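Local structure of hexokinase (Schistosoma mansoni, 1BDG) at residues Val24-Ile29 and Ala375-Ala380; Gly40-Thr45 and Lys232-Asp237; Thr78-Leu83 and Ala120-Asp125; Leu294-Ile299 and Asn321-Arg326. The protein catalyses the ATP-dependent phosphorylation of glucose and other hexoses to hexose 6-phosphates, the entry step of glycolysis. All coordinates share one frame; numbering follows the deposited sequence.

Contact 1: Val24-Ile29 and Ala375-Ala380; sequences VDYEEI and AYLAGA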
loop_
_atom_site.group_PDB
_atom_site.type_symbol
_atom_site.label_atom_id
_atom_site.label_comp_id
_atom_site.label_asym_id
_atom_site.label_seq_id
_atom_site.Cartn_x
_atom_site.Cartn_y
_atom_site.Cartn_z
ATOM N N VAL A 24 0.311 22.280 -10.749
ATOM C CA VAL A 24 0.055 21.950 -12.140
ATOM C C VAL A 24 0.605 20.561 -12.426
ATOM O O VAL A 24 -0.043 19.771 -13.120
ATOM C CB VAL A 24 0.648 22.982 -13.149
ATOM C CG1 VAL A 24 0.229 22.588 -14.569
ATOM C CG2 VAL A 24 0.164 24.413 -12.826
ATOM N N ASP A 25 1.757 20.226 -11.850
ATOM C CA ASP A 25 2.326 18.911 -12.098
ATOM C C ASP A 25 1.343 17.843 -11.660
ATOM O O ASP A 25 0.969 16.983 -12.451
ATOM C CB ASP A 25 3.677 18.742 -11.406
ATOM C CG ASP A 25 4.780 19.550 -12.068
ATOM O OD1 ASP A 25 4.682 19.834 -13.277
ATOM O OD2 ASP A 25 5.766 19.887 -11.384
ATOM N N TYR A 26 0.856 17.946 -10.431
ATOM C CA TYR A 26 -0.098 16.976 -9.912
ATOM C C TYR A 26 -1.382 16.921 -10.734
ATOM O O TYR A 26 -1.892 15.839 -10.999
ATOM C CB TYR A 26 -0.367 17.244 -8.436
ATOM C CG TYR A 26 0.876 17.079 -7.608
ATOM C CD1 TYR A 26 1.621 15.913 -7.690
ATOM C CD2 TYR A 26 1.339 18.099 -6.787
ATOM C CE1 TYR A 26 2.802 15.764 -6.988
ATOM C CE2 TYR A 26 2.523 17.956 -6.071
ATOM C CZ TYR A 26 3.249 16.780 -6.187
ATOM O OH TYR A 26 4.438 16.617 -5.542
ATOM N N GLU A 27 -1.891 18.075 -11.162
ATOM C CA GLU A 27 -3.098 18.094 -11.997
ATOM C C GLU A 27 -2.859 17.117 -13.166
ATOM O O GLU A 27 -3.700 16.283 -13.478
ATOM C CB GLU A 27 -3.388 19.515 -12.524
ATOM C CG GLU A 27 -3.677 20.554 -11.417
ATOM C CD GLU A 27 -3.878 22.006 -11.916
ATOM O OE1 GLU A 27 -3.267 22.409 -12.934
ATOM O OE2 GLU A 27 -4.618 22.770 -11.255
ATOM N N GLU A 28 -1.657 17.159 -13.728
ATOM C CA GLU A 28 -1.275 16.300 -14.834
ATOM C C GLU A 28 -1.122 14.826 -14.468
ATOM O O GLU A 28 -1.647 13.969 -15.173
ATOM C CB GLU A 28 0.030 16.774 -15.425
ATOM C CG GLU A 28 0.416 16.030 -16.665
ATOM C CD GLU A 28 0.351 16.931 -17.849
ATOM O OE1 GLU A 28 0.818 18.097 -17.687
ATOM O OE2 GLU A 28 -0.187 16.493 -18.910
ATOM N N ILE A 29 -0.352 14.511 -13.426
ATOM C CA ILE A 29 -0.201 13.102 -13.026
ATOM C C ILE A 29 -1.627 12.546 -12.940
ATOM O O ILE A 29 -1.982 11.598 -13.641
ATOM C CB ILE A 29 0.520 12.943 -11.658
ATOM C CG1 ILE A 29 2.016 13.195 -11.813
ATOM C CG2 ILE A 29 0.268 11.571 -11.064
ATOM C CD1 ILE A 29 2.428 14.627 -11.581
ATOM N N ALA A 375 3.095 12.293 -0.150
ATOM C CA ALA A 375 1.717 12.603 0.247
ATOM C C ALA A 375 0.949 13.214 -0.918
ATOM O O ALA A 375 -0.092 12.704 -1.317
ATOM C CB ALA A 375 1.701 13.547 1.457
ATOM N N TYR A 376 1.496 14.267 -1.503
ATOM C CA TYR A 376 0.861 14.920 -2.632
ATOM C C TYR A 376 0.542 13.946 -3.758
ATOM O O TYR A 376 -0.494 14.062 -4.397
ATOM C CB TYR A 376 1.747 16.043 -3.150
ATOM C CG TYR A 376 1.799 17.246 -2.253
ATOM C CD1 TYR A 376 0.850 17.432 -1.252
ATOM C CD2 TYR A 376 2.779 18.212 -2.412
ATOM C CE1 TYR A 376 0.874 18.547 -0.440
ATOM C CE2 TYR A 376 2.815 19.334 -1.597
ATOM C CZ TYR A 376 1.856 19.490 -0.614
ATOM O OH TYR A 376 1.888 20.581 0.205
ATOM N N LEU A 377 1.419 12.979 -4.006
ATOM C CA LEU A 377 1.149 12.020 -5.067
ATOM C C LEU A 377 -0.108 11.187 -4.764
ATOM O O LEU A 377 -0.988 11.066 -5.622
ATOM C CB LEU A 377 2.372 11.142 -5.353
ATOM C CG LEU A 377 3.505 11.758 -6.189
ATOM C CD1 LEU A 377 4.669 10.802 -6.328
ATOM C CD2 LEU A 377 2.991 12.137 -7.555
ATOM N N ALA A 378 -0.232 10.685 -3.535
ATOM C CA ALA A 378 -1.400 9.885 -3.135
ATOM C C ALA A 378 -2.631 10.778 -3.221
ATOM O O ALA A 378 -3.712 10.337 -3.654
ATOM C CB ALA A 378 -1.227 9.369 -1.725
ATOM N N GLY A 379 -2.427 12.045 -2.851
ATOM C CA GLY A 379 -3.477 13.045 -2.885
ATOM C C GLY A 379 -3.994 13.267 -4.291
ATOM O O GLY A 379 -5.196 13.414 -4.502
ATOM N N ALA A 380 -3.101 13.274 -5.271
ATOM C CA ALA A 380 -3.528 13.465 -6.644
ATOM C C ALA A 380 -4.380 12.263 -6.980
ATOM O O ALA A 380 -5.488 12.405 -7.476
ATOM C CB ALA A 380 -2.339 13.550 -7.571
#
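This is a helix-helix packing contact of the hexokinase fold, in which Tyr26 and Ile29 of helix 23-41 meet Tyr376, Leu377 and Ala380 of helix 357-389. The second helix belongs to the predicted large subdomain. The axes of the two short segments approach to 9.4 Å and cross at -47°. Tyr26 is the main bridging side chain. Its CG lies beside the backbone N and anti to the carbonyl carbon (chi1 -63°), which sends the ring across to the second helix. Tyr376 CB sits over one face of the Tyr26 ring in a CH-pi contact, 3.9 Å from the ring centroid. Leu377 CD2 comes instead to the ring edge, 3.7 Å from Tyr26 CE1. The two tyrosine rings are inclined at 67° and form an oblique pair. No hydrogen bond joins the segments, so the contact is held by apolar surface. Helix 409-420 packs on both tyrosines, through Met416 on Tyr26 and Arg412 on Tyr376. Tyr282 OH bonds to Leu377 O. Where the backbones come nearest, at Tyr26 and Ala380, Tyr26 CB lies 4.3 Å from the methyl CB of Ala380. Farther along, Ile29 CG2 reaches Leu377 CD2 at 4.5 Å.

Contact 2: Gly40-Thr45 and Lys232-Asp237; sequences GLQKST and KVELMD. With SO4 (sulfate ion), chain E.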
loop_
_atom_site.group_PDB
_atom_site.type_symbol
_atom_site.label_atom_id
_atom_site.label_comp_id
_atom_site.label_asym_id
_atom_site.label_seq_id
_atom_site.Cartn_x
_atom_site.Cartn_y
_atom_site.Cartn_z
ATOM N N GLY A 40 -7.818 0.835 -18.799
ATOM C CA GLY A 40 -7.727 -0.480 -18.176
ATOM C C GLY A 40 -9.054 -1.210 -18.026
ATOM O O GLY A 40 -9.087 -2.437 -17.877
ATOM N N LEU A 41 -10.149 -0.451 -18.013
ATOM C CA LEU A 41 -11.493 -1.022 -17.885
ATOM C C LEU A 41 -11.952 -1.513 -19.255
ATOM O O LEU A 41 -12.871 -2.325 -19.366
ATOM C CB LEU A 41 -12.478 0.015 -17.319
ATOM C CG LEU A 41 -12.124 0.596 -15.944
ATOM C CD1 LEU A 41 -12.810 1.903 -15.725
ATOM C CD2 LEU A 41 -12.466 -0.354 -14.826
ATOM N N GLN A 42 -11.274 -1.045 -20.294
ATOM C CA GLN A 42 -11.591 -1.420 -21.658
ATOM C C GLN A 42 -10.811 -2.667 -22.073
ATOM O O GLN A 42 -9.603 -2.773 -21.846
ATOM C CB GLN A 42 -11.255 -0.282 -22.620
ATOM C CG GLN A 42 -12.076 0.988 -22.496
ATOM C CD GLN A 42 -12.063 1.787 -23.801
ATOM O OE1 GLN A 42 -13.093 1.930 -24.454
ATOM N NE2 GLN A 42 -10.889 2.262 -24.214
ATOM N N LYS A 43 -11.499 -3.585 -22.739
ATOM C CA LYS A 43 -10.884 -4.822 -23.195
ATOM C C LYS A 43 -9.819 -4.581 -24.256
ATOM O O LYS A 43 -8.692 -5.093 -24.149
ATOM C CB LYS A 43 -11.950 -5.771 -23.731
ATOM C CG LYS A 43 -13.011 -6.069 -22.691
ATOM C CD LYS A 43 -14.143 -6.925 -23.235
ATOM C CE LYS A 43 -13.686 -8.358 -23.469
ATOM N NZ LYS A 43 -14.720 -9.343 -23.023
ATOM N N SER A 44 -10.146 -3.759 -25.251
ATOM C CA SER A 44 -9.198 -3.494 -26.328
ATOM C C SER A 44 -7.983 -2.695 -25.899
ATOM O O SER A 44 -7.031 -2.563 -26.670
ATOM C CB SER A 44 -9.897 -2.807 -27.491
ATOM O OG SER A 44 -10.749 -1.784 -27.026
ATOM N N THR A 45 -7.988 -2.203 -24.660
ATOM C CA THR A 45 -6.880 -1.396 -24.167
ATOM C C THR A 45 -6.405 -1.661 -22.748
ATOM O O THR A 45 -5.718 -0.815 -22.179
ATOM C CB THR A 45 -7.192 0.109 -24.284
ATOM O OG1 THR A 45 -8.458 0.386 -23.681
ATOM C CG2 THR A 45 -7.262 0.532 -25.715
ATOM N N LYS A 232 -19.193 -0.562 -17.271
ATOM C CA LYS A 232 -17.916 -0.094 -17.778
ATOM C C LYS A 232 -16.814 -1.125 -17.611
ATOM O O LYS A 232 -15.848 -1.105 -18.351
ATOM C CB LYS A 232 -17.509 1.185 -17.060
ATOM C CG LYS A 232 -18.535 2.285 -17.132
ATOM C CD LYS A 232 -18.034 3.537 -16.442
ATOM C CE LYS A 232 -18.959 4.714 -16.702
ATOM N NZ LYS A 232 -18.495 5.938 -16.007
ATOM N N VAL A 233 -16.933 -2.013 -16.627
ATOM C CA VAL A 233 -15.893 -3.015 -16.426
ATOM C C VAL A 233 -16.051 -4.105 -17.470
ATOM O O VAL A 233 -16.499 -5.200 -17.161
ATOM C CB VAL A 233 -15.951 -3.636 -15.033
ATOM C CG1 VAL A 233 -14.741 -4.522 -14.833
ATOM C CG2 VAL A 233 -15.992 -2.557 -13.971
ATOM N N GLU A 234 -15.625 -3.819 -18.695
ATOM C CA GLU A 234 -15.780 -4.765 -19.801
ATOM C C GLU A 234 -15.232 -6.178 -19.619
ATOM O O GLU A 234 -15.825 -7.151 -20.107
ATOM C CB GLU A 234 -15.262 -4.150 -21.091
ATOM C CG GLU A 234 -15.974 -2.855 -21.472
ATOM C CD GLU A 234 -15.407 -2.251 -22.727
ATOM O OE1 GLU A 234 -14.511 -2.876 -23.335
ATOM O OE2 GLU A 234 -15.851 -1.149 -23.111
ATOM N N LEU A 235 -14.127 -6.307 -18.897
ATOM C CA LEU A 235 -13.548 -7.615 -18.671
ATOM C C LEU A 235 -14.457 -8.448 -17.798
ATOM O O LEU A 235 -14.325 -9.658 -17.755
ATOM C CB LEU A 235 -12.172 -7.501 -18.026
ATOM C CG LEU A 235 -11.111 -6.846 -18.904
ATOM C CD1 LEU A 235 -10.077 -6.175 -18.043
ATOM C CD2 LEU A 235 -10.479 -7.864 -19.814
ATOM N N MET A 236 -15.399 -7.815 -17.120
ATOM C CA MET A 236 -16.303 -8.550 -16.258
ATOM C C MET A 236 -17.434 -9.177 -17.069
ATOM O O MET A 236 -18.171 -10.023 -16.558
ATOM C CB MET A 236 -16.865 -7.616 -15.183
ATOM C CG MET A 236 -17.172 -8.287 -13.863
ATOM S SD MET A 236 -17.552 -7.114 -12.555
ATOM C CE MET A 236 -19.180 -7.662 -12.005
ATOM N N ASP A 237 -17.544 -8.795 -18.343
ATOM C CA ASP A 237 -18.598 -9.304 -19.233
ATOM C C ASP A 237 -19.936 -8.664 -18.873
ATOM O O ASP A 237 -20.026 -7.939 -17.875
ATOM C CB ASP A 237 -18.708 -10.822 -19.115
HETATM S S SO4 E . -14.861 6.357 -18.182
HETATM O O1 SO4 E . -13.832 7.365 -18.215
HETATM O O2 SO4 E . -15.325 6.198 -16.835
HETATM O O3 SO4 E . -15.953 6.774 -19.026
HETATM O O4 SO4 E . -14.334 5.101 -18.648
HETATM O O HOH W 1 -12.751 -4.377 -17.394
#
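Leu41 O is the polar atom on which this contact turns. Water 1 donates to Leu41 O at 2.8 Å and accepts from Leu235 N, also at 2.8 Å, so it bridges the two backbones. Glu234 N makes a weak direct bond to the same Leu41 O at 3.2 Å. Glu234 N also bonds weakly to Lys232 O, closing an inverse gamma turn centred on Val233. The carboxylate of Glu234 reaches back along an extended chain. Glu234 OE1 accepts from Lys43 N at 3.2 Å, and the N-H points almost straight at it (175°). The donor stands above the carboxylate plane, 41° out of it. The Lys43 side chain crosses Glu234 obliquely, with Lys43 CG 3.4 Å from Glu234 CB. Its ammonium runs on past the acid, Lys43 NZ lying 6.5 Å from Glu234 OE1. Alongside these bonds, Leu41 CD2 meets Val233 CG2 at 4.2 Å, and both residues pack on Ile246 of strand 243-247. Lys232 NZ donates to O2 of a sulfate ion at 3.3 Å; the ion is probably from the crystallisation liquor. The chemistry implies a partly buried join. Backbone groups near the C-terminal end of helix 23-41 are held by a water, a carboxylate and a weak bond from Glu234 N, without a salt bridge.

Contact 3: Thr78-Leu83 and Ala120-Asp125; sequences TNYRVL and AETLAD. With SO4 (sulfate ion), chain C.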
loop_
_atom_site.group_PDB
_atom_site.type_symbol
_atom_site.label_atom_id
_atom_site.label_comp_id
_atom_site.label_asym_id
_atom_site.label_seq_id
_atom_site.Cartn_x
_atom_site.Cartn_y
_atom_site.Cartn_z
ATOM N N THR A 78 2.361 -4.666 6.301
ATOM C CA THR A 78 3.462 -4.526 7.261
ATOM C C THR A 78 3.619 -5.778 8.129
ATOM O O THR A 78 4.742 -6.164 8.460
ATOM C CB THR A 78 3.295 -3.276 8.194
ATOM O OG1 THR A 78 3.220 -2.057 7.420
ATOM C CG2 THR A 78 4.484 -3.195 9.153
ATOM N N ASN A 79 2.508 -6.400 8.522
ATOM C CA ASN A 79 2.580 -7.618 9.334
ATOM C C ASN A 79 1.411 -8.607 9.192
ATOM O O ASN A 79 0.228 -8.230 9.075
ATOM C CB ASN A 79 2.910 -7.316 10.804
ATOM C CG ASN A 79 2.046 -6.229 11.397
ATOM O OD1 ASN A 79 2.527 -5.387 12.147
ATOM N ND2 ASN A 79 0.754 -6.279 11.126
ATOM N N TYR A 80 1.790 -9.880 9.159
ATOM C CA TYR A 80 0.889 -11.005 9.001
ATOM C C TYR A 80 -0.115 -11.195 10.139
ATOM O O TYR A 80 0.234 -11.696 11.214
ATOM C CB TYR A 80 1.741 -12.267 8.811
ATOM C CG TYR A 80 0.968 -13.545 8.709
ATOM C CD1 TYR A 80 0.083 -13.759 7.680
ATOM C CD2 TYR A 80 1.088 -14.521 9.685
ATOM C CE1 TYR A 80 -0.680 -14.909 7.627
ATOM C CE2 TYR A 80 0.337 -15.678 9.643
ATOM C CZ TYR A 80 -0.549 -15.866 8.612
ATOM O OH TYR A 80 -1.318 -17.015 8.572
ATOM N N ARG A 81 -1.365 -10.806 9.907
ATOM C CA ARG A 81 -2.397 -10.974 10.928
ATOM C C ARG A 81 -3.298 -12.176 10.693
ATOM O O ARG A 81 -3.760 -12.422 9.575
ATOM C CB ARG A 81 -3.276 -9.734 11.086
ATOM C CG ARG A 81 -2.686 -8.624 11.946
ATOM C CD ARG A 81 -3.800 -7.822 12.637
ATOM N NE ARG A 81 -4.891 -7.475 11.722
ATOM C CZ ARG A 81 -5.972 -6.768 12.059
ATOM N NH1 ARG A 81 -6.118 -6.332 13.305
ATOM N NH2 ARG A 81 -6.886 -6.451 11.132
ATOM N N VAL A 82 -3.540 -12.915 11.769
ATOM C CA VAL A 82 -4.394 -14.083 11.758
ATOM C C VAL A 82 -5.537 -13.728 12.682
ATOM O O VAL A 82 -5.335 -13.576 13.876
ATOM C CB VAL A 82 -3.660 -15.305 12.286
ATOM C CG1 VAL A 82 -4.655 -16.424 12.550
ATOM C CG2 VAL A 82 -2.624 -15.763 11.249
ATOM N N LEU A 83 -6.730 -13.575 12.120
ATOM C CA LEU A 83 -7.889 -13.165 12.898
ATOM C C LEU A 83 -9.013 -14.189 12.987
ATOM O O LEU A 83 -8.909 -15.298 12.458
ATOM C CB LEU A 83 -8.432 -11.834 12.370
ATOM C CG LEU A 83 -7.434 -10.694 12.123
ATOM C CD1 LEU A 83 -6.637 -10.996 10.865
ATOM C CD2 LEU A 83 -8.152 -9.364 11.964
ATOM N N ALA A 120 -0.484 -21.923 6.920
ATOM C CA ALA A 120 -1.293 -22.918 7.617
ATOM C C ALA A 120 -0.665 -23.296 8.982
ATOM O O ALA A 120 -1.361 -23.268 10.001
ATOM C CB ALA A 120 -1.481 -24.145 6.751
ATOM N N GLU A 121 0.639 -23.608 9.000
ATOM C CA GLU A 121 1.370 -23.976 10.225
ATOM C C GLU A 121 0.929 -23.014 11.337
ATOM O O GLU A 121 0.435 -23.433 12.381
ATOM C CB GLU A 121 2.888 -23.829 9.981
ATOM C CG GLU A 121 3.847 -24.514 10.997
ATOM C CD GLU A 121 4.157 -23.694 12.277
ATOM O OE1 GLU A 121 3.369 -23.814 13.254
ATOM O OE2 GLU A 121 5.207 -22.976 12.318
ATOM N N THR A 122 1.028 -21.721 11.029
ATOM C CA THR A 122 0.668 -20.618 11.917
ATOM C C THR A 122 -0.802 -20.591 12.358
ATOM O O THR A 122 -1.093 -20.643 13.558
ATOM C CB THR A 122 1.045 -19.291 11.253
ATOM O OG1 THR A 122 2.343 -18.876 11.702
ATOM C CG2 THR A 122 0.021 -18.224 11.546
ATOM N N LEU A 123 -1.726 -20.473 11.404
ATOM C CA LEU A 123 -3.166 -20.458 11.712
ATOM C C LEU A 123 -3.560 -21.595 12.663
ATOM O O LEU A 123 -4.378 -21.397 13.569
ATOM C CB LEU A 123 -3.981 -20.581 10.417
ATOM C CG LEU A 123 -5.474 -20.899 10.512
ATOM C CD1 LEU A 123 -6.213 -19.758 11.195
ATOM C CD2 LEU A 123 -6.033 -21.146 9.120
ATOM N N ALA A 124 -2.960 -22.767 12.461
ATOM C CA ALA A 124 -3.256 -23.933 13.290
ATOM C C ALA A 124 -2.984 -23.634 14.758
ATOM O O ALA A 124 -3.829 -23.914 15.631
ATOM C CB ALA A 124 -2.438 -25.129 12.840
ATOM N N ASP A 125 -1.818 -23.038 15.017
ATOM C CA ASP A 125 -1.410 -22.675 16.379
ATOM C C ASP A 125 -2.544 -21.871 17.024
ATOM O O ASP A 125 -3.073 -22.245 18.060
ATOM C CB ASP A 125 -0.120 -21.851 16.325
ATOM C CG ASP A 125 0.489 -21.616 17.692
ATOM O OD1 ASP A 125 1.092 -22.563 18.258
ATOM O OD2 ASP A 125 0.366 -20.474 18.193
HETATM S S SO4 C . 0.499 -2.163 5.683
HETATM O O1 SO4 C . 0.823 -1.070 6.582
HETATM O O2 SO4 C . -0.009 -3.290 6.424
HETATM O O3 SO4 C . -0.504 -1.737 4.735
HETATM O O4 SO4 C . 1.678 -2.562 4.967
#
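Tyr80 sets CG anti to the backbone N (chi1 177°), and Val82 places CG1 the same way (chi1 168°); these torsions carry both side chains from strand 80-87 onto Thr122 and Leu123 of helix 112-129. The axes of the two short segments are 9.3 Å apart at their closest. The methyl of Thr122 lies in the plane of the Tyr80 ring, at its edge, where the modelled spacing is doubtful. Val82 splits its branches between two partners. Val82 CG2 lies 3.6 Å from Thr122 CG2, the two side chains running past each other in opposite directions. Val82 CG1 meets Leu123 CD1 at 3.9 Å, the side chains crossing at about a right angle. Helix 112-129 lies against the sheet face from which Tyr80 and Val82 point, in the predicted small subdomain. Leu73 of the neighbouring strand 68-75 touches both side chains. In the loop before the strand, Thr78 grips a sulfate, probably from the crystallisation liquor. Thr78 N donates to sulfate O2 at 2.7 Å, and Thr78 OG1 donates to sulfate O1, also at 2.7 Å. Thr78 and Asn79 belong to the predicted ATP site. The chemistry implies an apolar strand-helix core behind an anion-binding turn, consistent with a phosphate position.

Contact 4: Leu294-Ile299 and Asn321-Arg326; sequences LVRHII and NSLLTR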
loop_
_atom_site.group_PDB
_atom_site.type_symbol
_atom_site.label_atom_id
_atom_site.label_comp_id
_atom_site.label_asym_id
_atom_site.label_seq_id
_atom_site.Cartn_x
_atom_site.Cartn_y
_atom_site.Cartn_z
ATOM N N LEU A 294 14.715 6.340 -0.626
ATOM C CA LEU A 294 14.942 7.520 -1.454
ATOM C C LEU A 294 15.925 8.479 -0.801
ATOM O O LEU A 294 16.821 8.997 -1.472
ATOM C CB LEU A 294 13.624 8.244 -1.793
ATOM C CG LEU A 294 12.999 7.897 -3.150
ATOM C CD1 LEU A 294 11.663 8.564 -3.320
ATOM C CD2 LEU A 294 13.941 8.293 -4.262
ATOM N N VAL A 295 15.753 8.721 0.500
ATOM C CA VAL A 295 16.641 9.616 1.245
ATOM C C VAL A 295 18.025 9.007 1.359
ATOM O O VAL A 295 19.006 9.726 1.398
ATOM C CB VAL A 295 16.136 9.911 2.650
ATOM C CG1 VAL A 295 17.023 10.950 3.298
ATOM C CG2 VAL A 295 14.693 10.388 2.603
ATOM N N ARG A 296 18.108 7.684 1.418
ATOM C CA ARG A 296 19.408 7.031 1.481
ATOM C C ARG A 296 20.128 7.264 0.164
ATOM O O ARG A 296 21.316 7.577 0.157
ATOM C CB ARG A 296 19.297 5.521 1.713
ATOM C CG ARG A 296 20.611 4.927 2.230
ATOM C CD ARG A 296 20.564 3.444 2.402
ATOM N NE ARG A 296 20.321 2.791 1.125
ATOM C CZ ARG A 296 21.271 2.452 0.268
ATOM N NH1 ARG A 296 22.546 2.695 0.560
ATOM N NH2 ARG A 296 20.941 1.922 -0.909
ATOM N N HIS A 297 19.418 7.073 -0.945
ATOM C CA HIS A 297 20.000 7.280 -2.261
ATOM C C HIS A 297 20.470 8.705 -2.439
ATOM O O HIS A 297 21.553 8.930 -2.937
ATOM C CB HIS A 297 19.026 6.887 -3.364
ATOM C CG HIS A 297 19.081 5.435 -3.704
ATOM N ND1 HIS A 297 18.480 4.470 -2.930
ATOM C CD2 HIS A 297 19.741 4.778 -4.680
ATOM C CE1 HIS A 297 18.770 3.274 -3.410
ATOM N NE2 HIS A 297 19.537 3.435 -4.477
ATOM N N ILE A 298 19.669 9.669 -2.012
ATOM C CA ILE A 298 20.057 11.057 -2.126
ATOM C C ILE A 298 21.339 11.250 -1.316
ATOM O O ILE A 298 22.329 11.764 -1.831
ATOM C CB ILE A 298 18.944 11.987 -1.595
ATOM C CG1 ILE A 298 17.677 11.818 -2.442
ATOM C CG2 ILE A 298 19.427 13.439 -1.601
ATOM C CD1 ILE A 298 16.388 12.066 -1.695
ATOM N N ILE A 299 21.323 10.795 -0.063
ATOM C CA ILE A 299 22.480 10.895 0.827
ATOM C C ILE A 299 23.716 10.325 0.154
ATOM O O ILE A 299 24.630 11.081 -0.180
ATOM C CB ILE A 299 22.233 10.196 2.187
ATOM C CG1 ILE A 299 21.183 10.978 2.981
ATOM C CG2 ILE A 299 23.523 10.143 3.005
ATOM C CD1 ILE A 299 20.809 10.323 4.291
ATOM N N ASN A 321 18.310 -0.697 2.618
ATOM C CA ASN A 321 17.250 -0.633 3.630
ATOM C C ASN A 321 17.756 -0.347 5.045
ATOM O O ASN A 321 17.087 -0.654 6.025
ATOM C CB ASN A 321 16.404 -1.906 3.611
ATOM C CG ASN A 321 15.560 -2.035 2.353
ATOM O OD1 ASN A 321 14.736 -2.935 2.251
ATOM N ND2 ASN A 321 15.756 -1.137 1.392
ATOM N N SER A 322 18.917 0.289 5.143
ATOM C CA SER A 322 19.499 0.606 6.437
ATOM C C SER A 322 18.927 1.883 6.984
ATOM O O SER A 322 19.154 2.214 8.147
ATOM C CB SER A 322 21.016 0.745 6.328
ATOM O OG SER A 322 21.364 1.756 5.411
ATOM N N LEU A 323 18.227 2.620 6.125
ATOM C CA LEU A 323 17.600 3.880 6.486
ATOM C C LEU A 323 16.119 3.635 6.282
ATOM O O LEU A 323 15.593 3.757 5.190
ATOM C CB LEU A 323 18.097 5.019 5.581
ATOM C CG LEU A 323 18.013 6.457 6.113
ATOM C CD1 LEU A 323 18.673 7.360 5.097
ATOM C CD2 LEU A 323 16.562 6.896 6.391
ATOM N N LEU A 324 15.492 3.167 7.345
ATOM C CA LEU A 324 14.086 2.850 7.372
ATOM C C LEU A 324 13.250 4.103 7.186
ATOM O O LEU A 324 13.711 5.197 7.507
ATOM C CB LEU A 324 13.754 2.202 8.720
ATOM C CG LEU A 324 14.419 0.857 9.012
ATOM C CD1 LEU A 324 14.290 0.550 10.489
ATOM C CD2 LEU A 324 13.784 -0.254 8.173
ATOM N N THR A 325 12.021 3.931 6.691
ATOM C CA THR A 325 11.098 5.050 6.494
ATOM C C THR A 325 10.642 5.524 7.865
ATOM O O THR A 325 10.289 6.690 8.058
ATOM C CB THR A 325 9.871 4.618 5.644
ATOM O OG1 THR A 325 10.323 4.162 4.366
ATOM C CG2 THR A 325 8.901 5.761 5.436
ATOM N N ARG A 326 10.709 4.621 8.835
ATOM C CA ARG A 326 10.299 4.934 10.197
ATOM C C ARG A 326 11.097 6.110 10.730
ATOM O O ARG A 326 10.582 6.915 11.511
ATOM C CB ARG A 326 10.488 3.727 11.106
ATOM C CG ARG A 326 9.623 3.801 12.318
#
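Leu323 fills the tightly packed part of this contact, with its side chain set against Val295, Arg296 and Ile299 of helix 288-304. Its CG is anti to the backbone N (chi1 -156°), and the chain then extends straight to the helix. One methyl does most of the touching. Leu323 CD1 lies 3.7 Å from Arg296 CA. Leu323 CD1 is equally close to Ile299 CD1, at 3.7 Å, and Val295 CG1 is a little farther from Leu323 CD1, at 4.3 Å. The aliphatic base of Arg296 passes alongside in the opposite direction, with Arg296 CB 4.1 Å from Leu323 CB.

The other side is looser and polar, and it ends at exposed Asn321. Arg296 CD rests 3.5 Å from Ser322 OG, but that hydroxyl is hydrogen-bonded to Val319 O. The Arg296 chain bends at the CG-CD bond (chi3 62°). Its guanidinium stands obliquely to Asn321 N, with Arg296 NE 4.3 Å from Asn321 N. Glu293 pairs with Arg296 in a salt bridge and also takes a weak bond from Asn321 N, so one acid serves both segments. Thr325 OG1 bonds to Gly288 O at the start of the same helix. Thr325, Arg326 and Gly288 are assigned by similarity to the ATP site, so the packed leucine lies beside a loop that probably binds the nucleotide, in the predicted large subdomain.

In the fold
Contacts 1, 3 and 4 are buried, while contact 2 is partly exposed. Their chemistry follows this split. Side-chain packing without hydrogen bonds across the segments joins the three buried pairs, whereas contact 2 relies on backbone groups, a carboxylate and a water. Contacts 1 and 2 use the same helix, 23-41, at points with centres 26 Å apart. Helix 357-389 enters contact 1 and also packs on Leu294 and Val295 of contact 4. Contact 3 lies in the predicted small subdomain, on the opposite side of the chain's centre from contact 1. Contacts 3 and 4 each include residues assigned to ATP binding, one set from each subdomain.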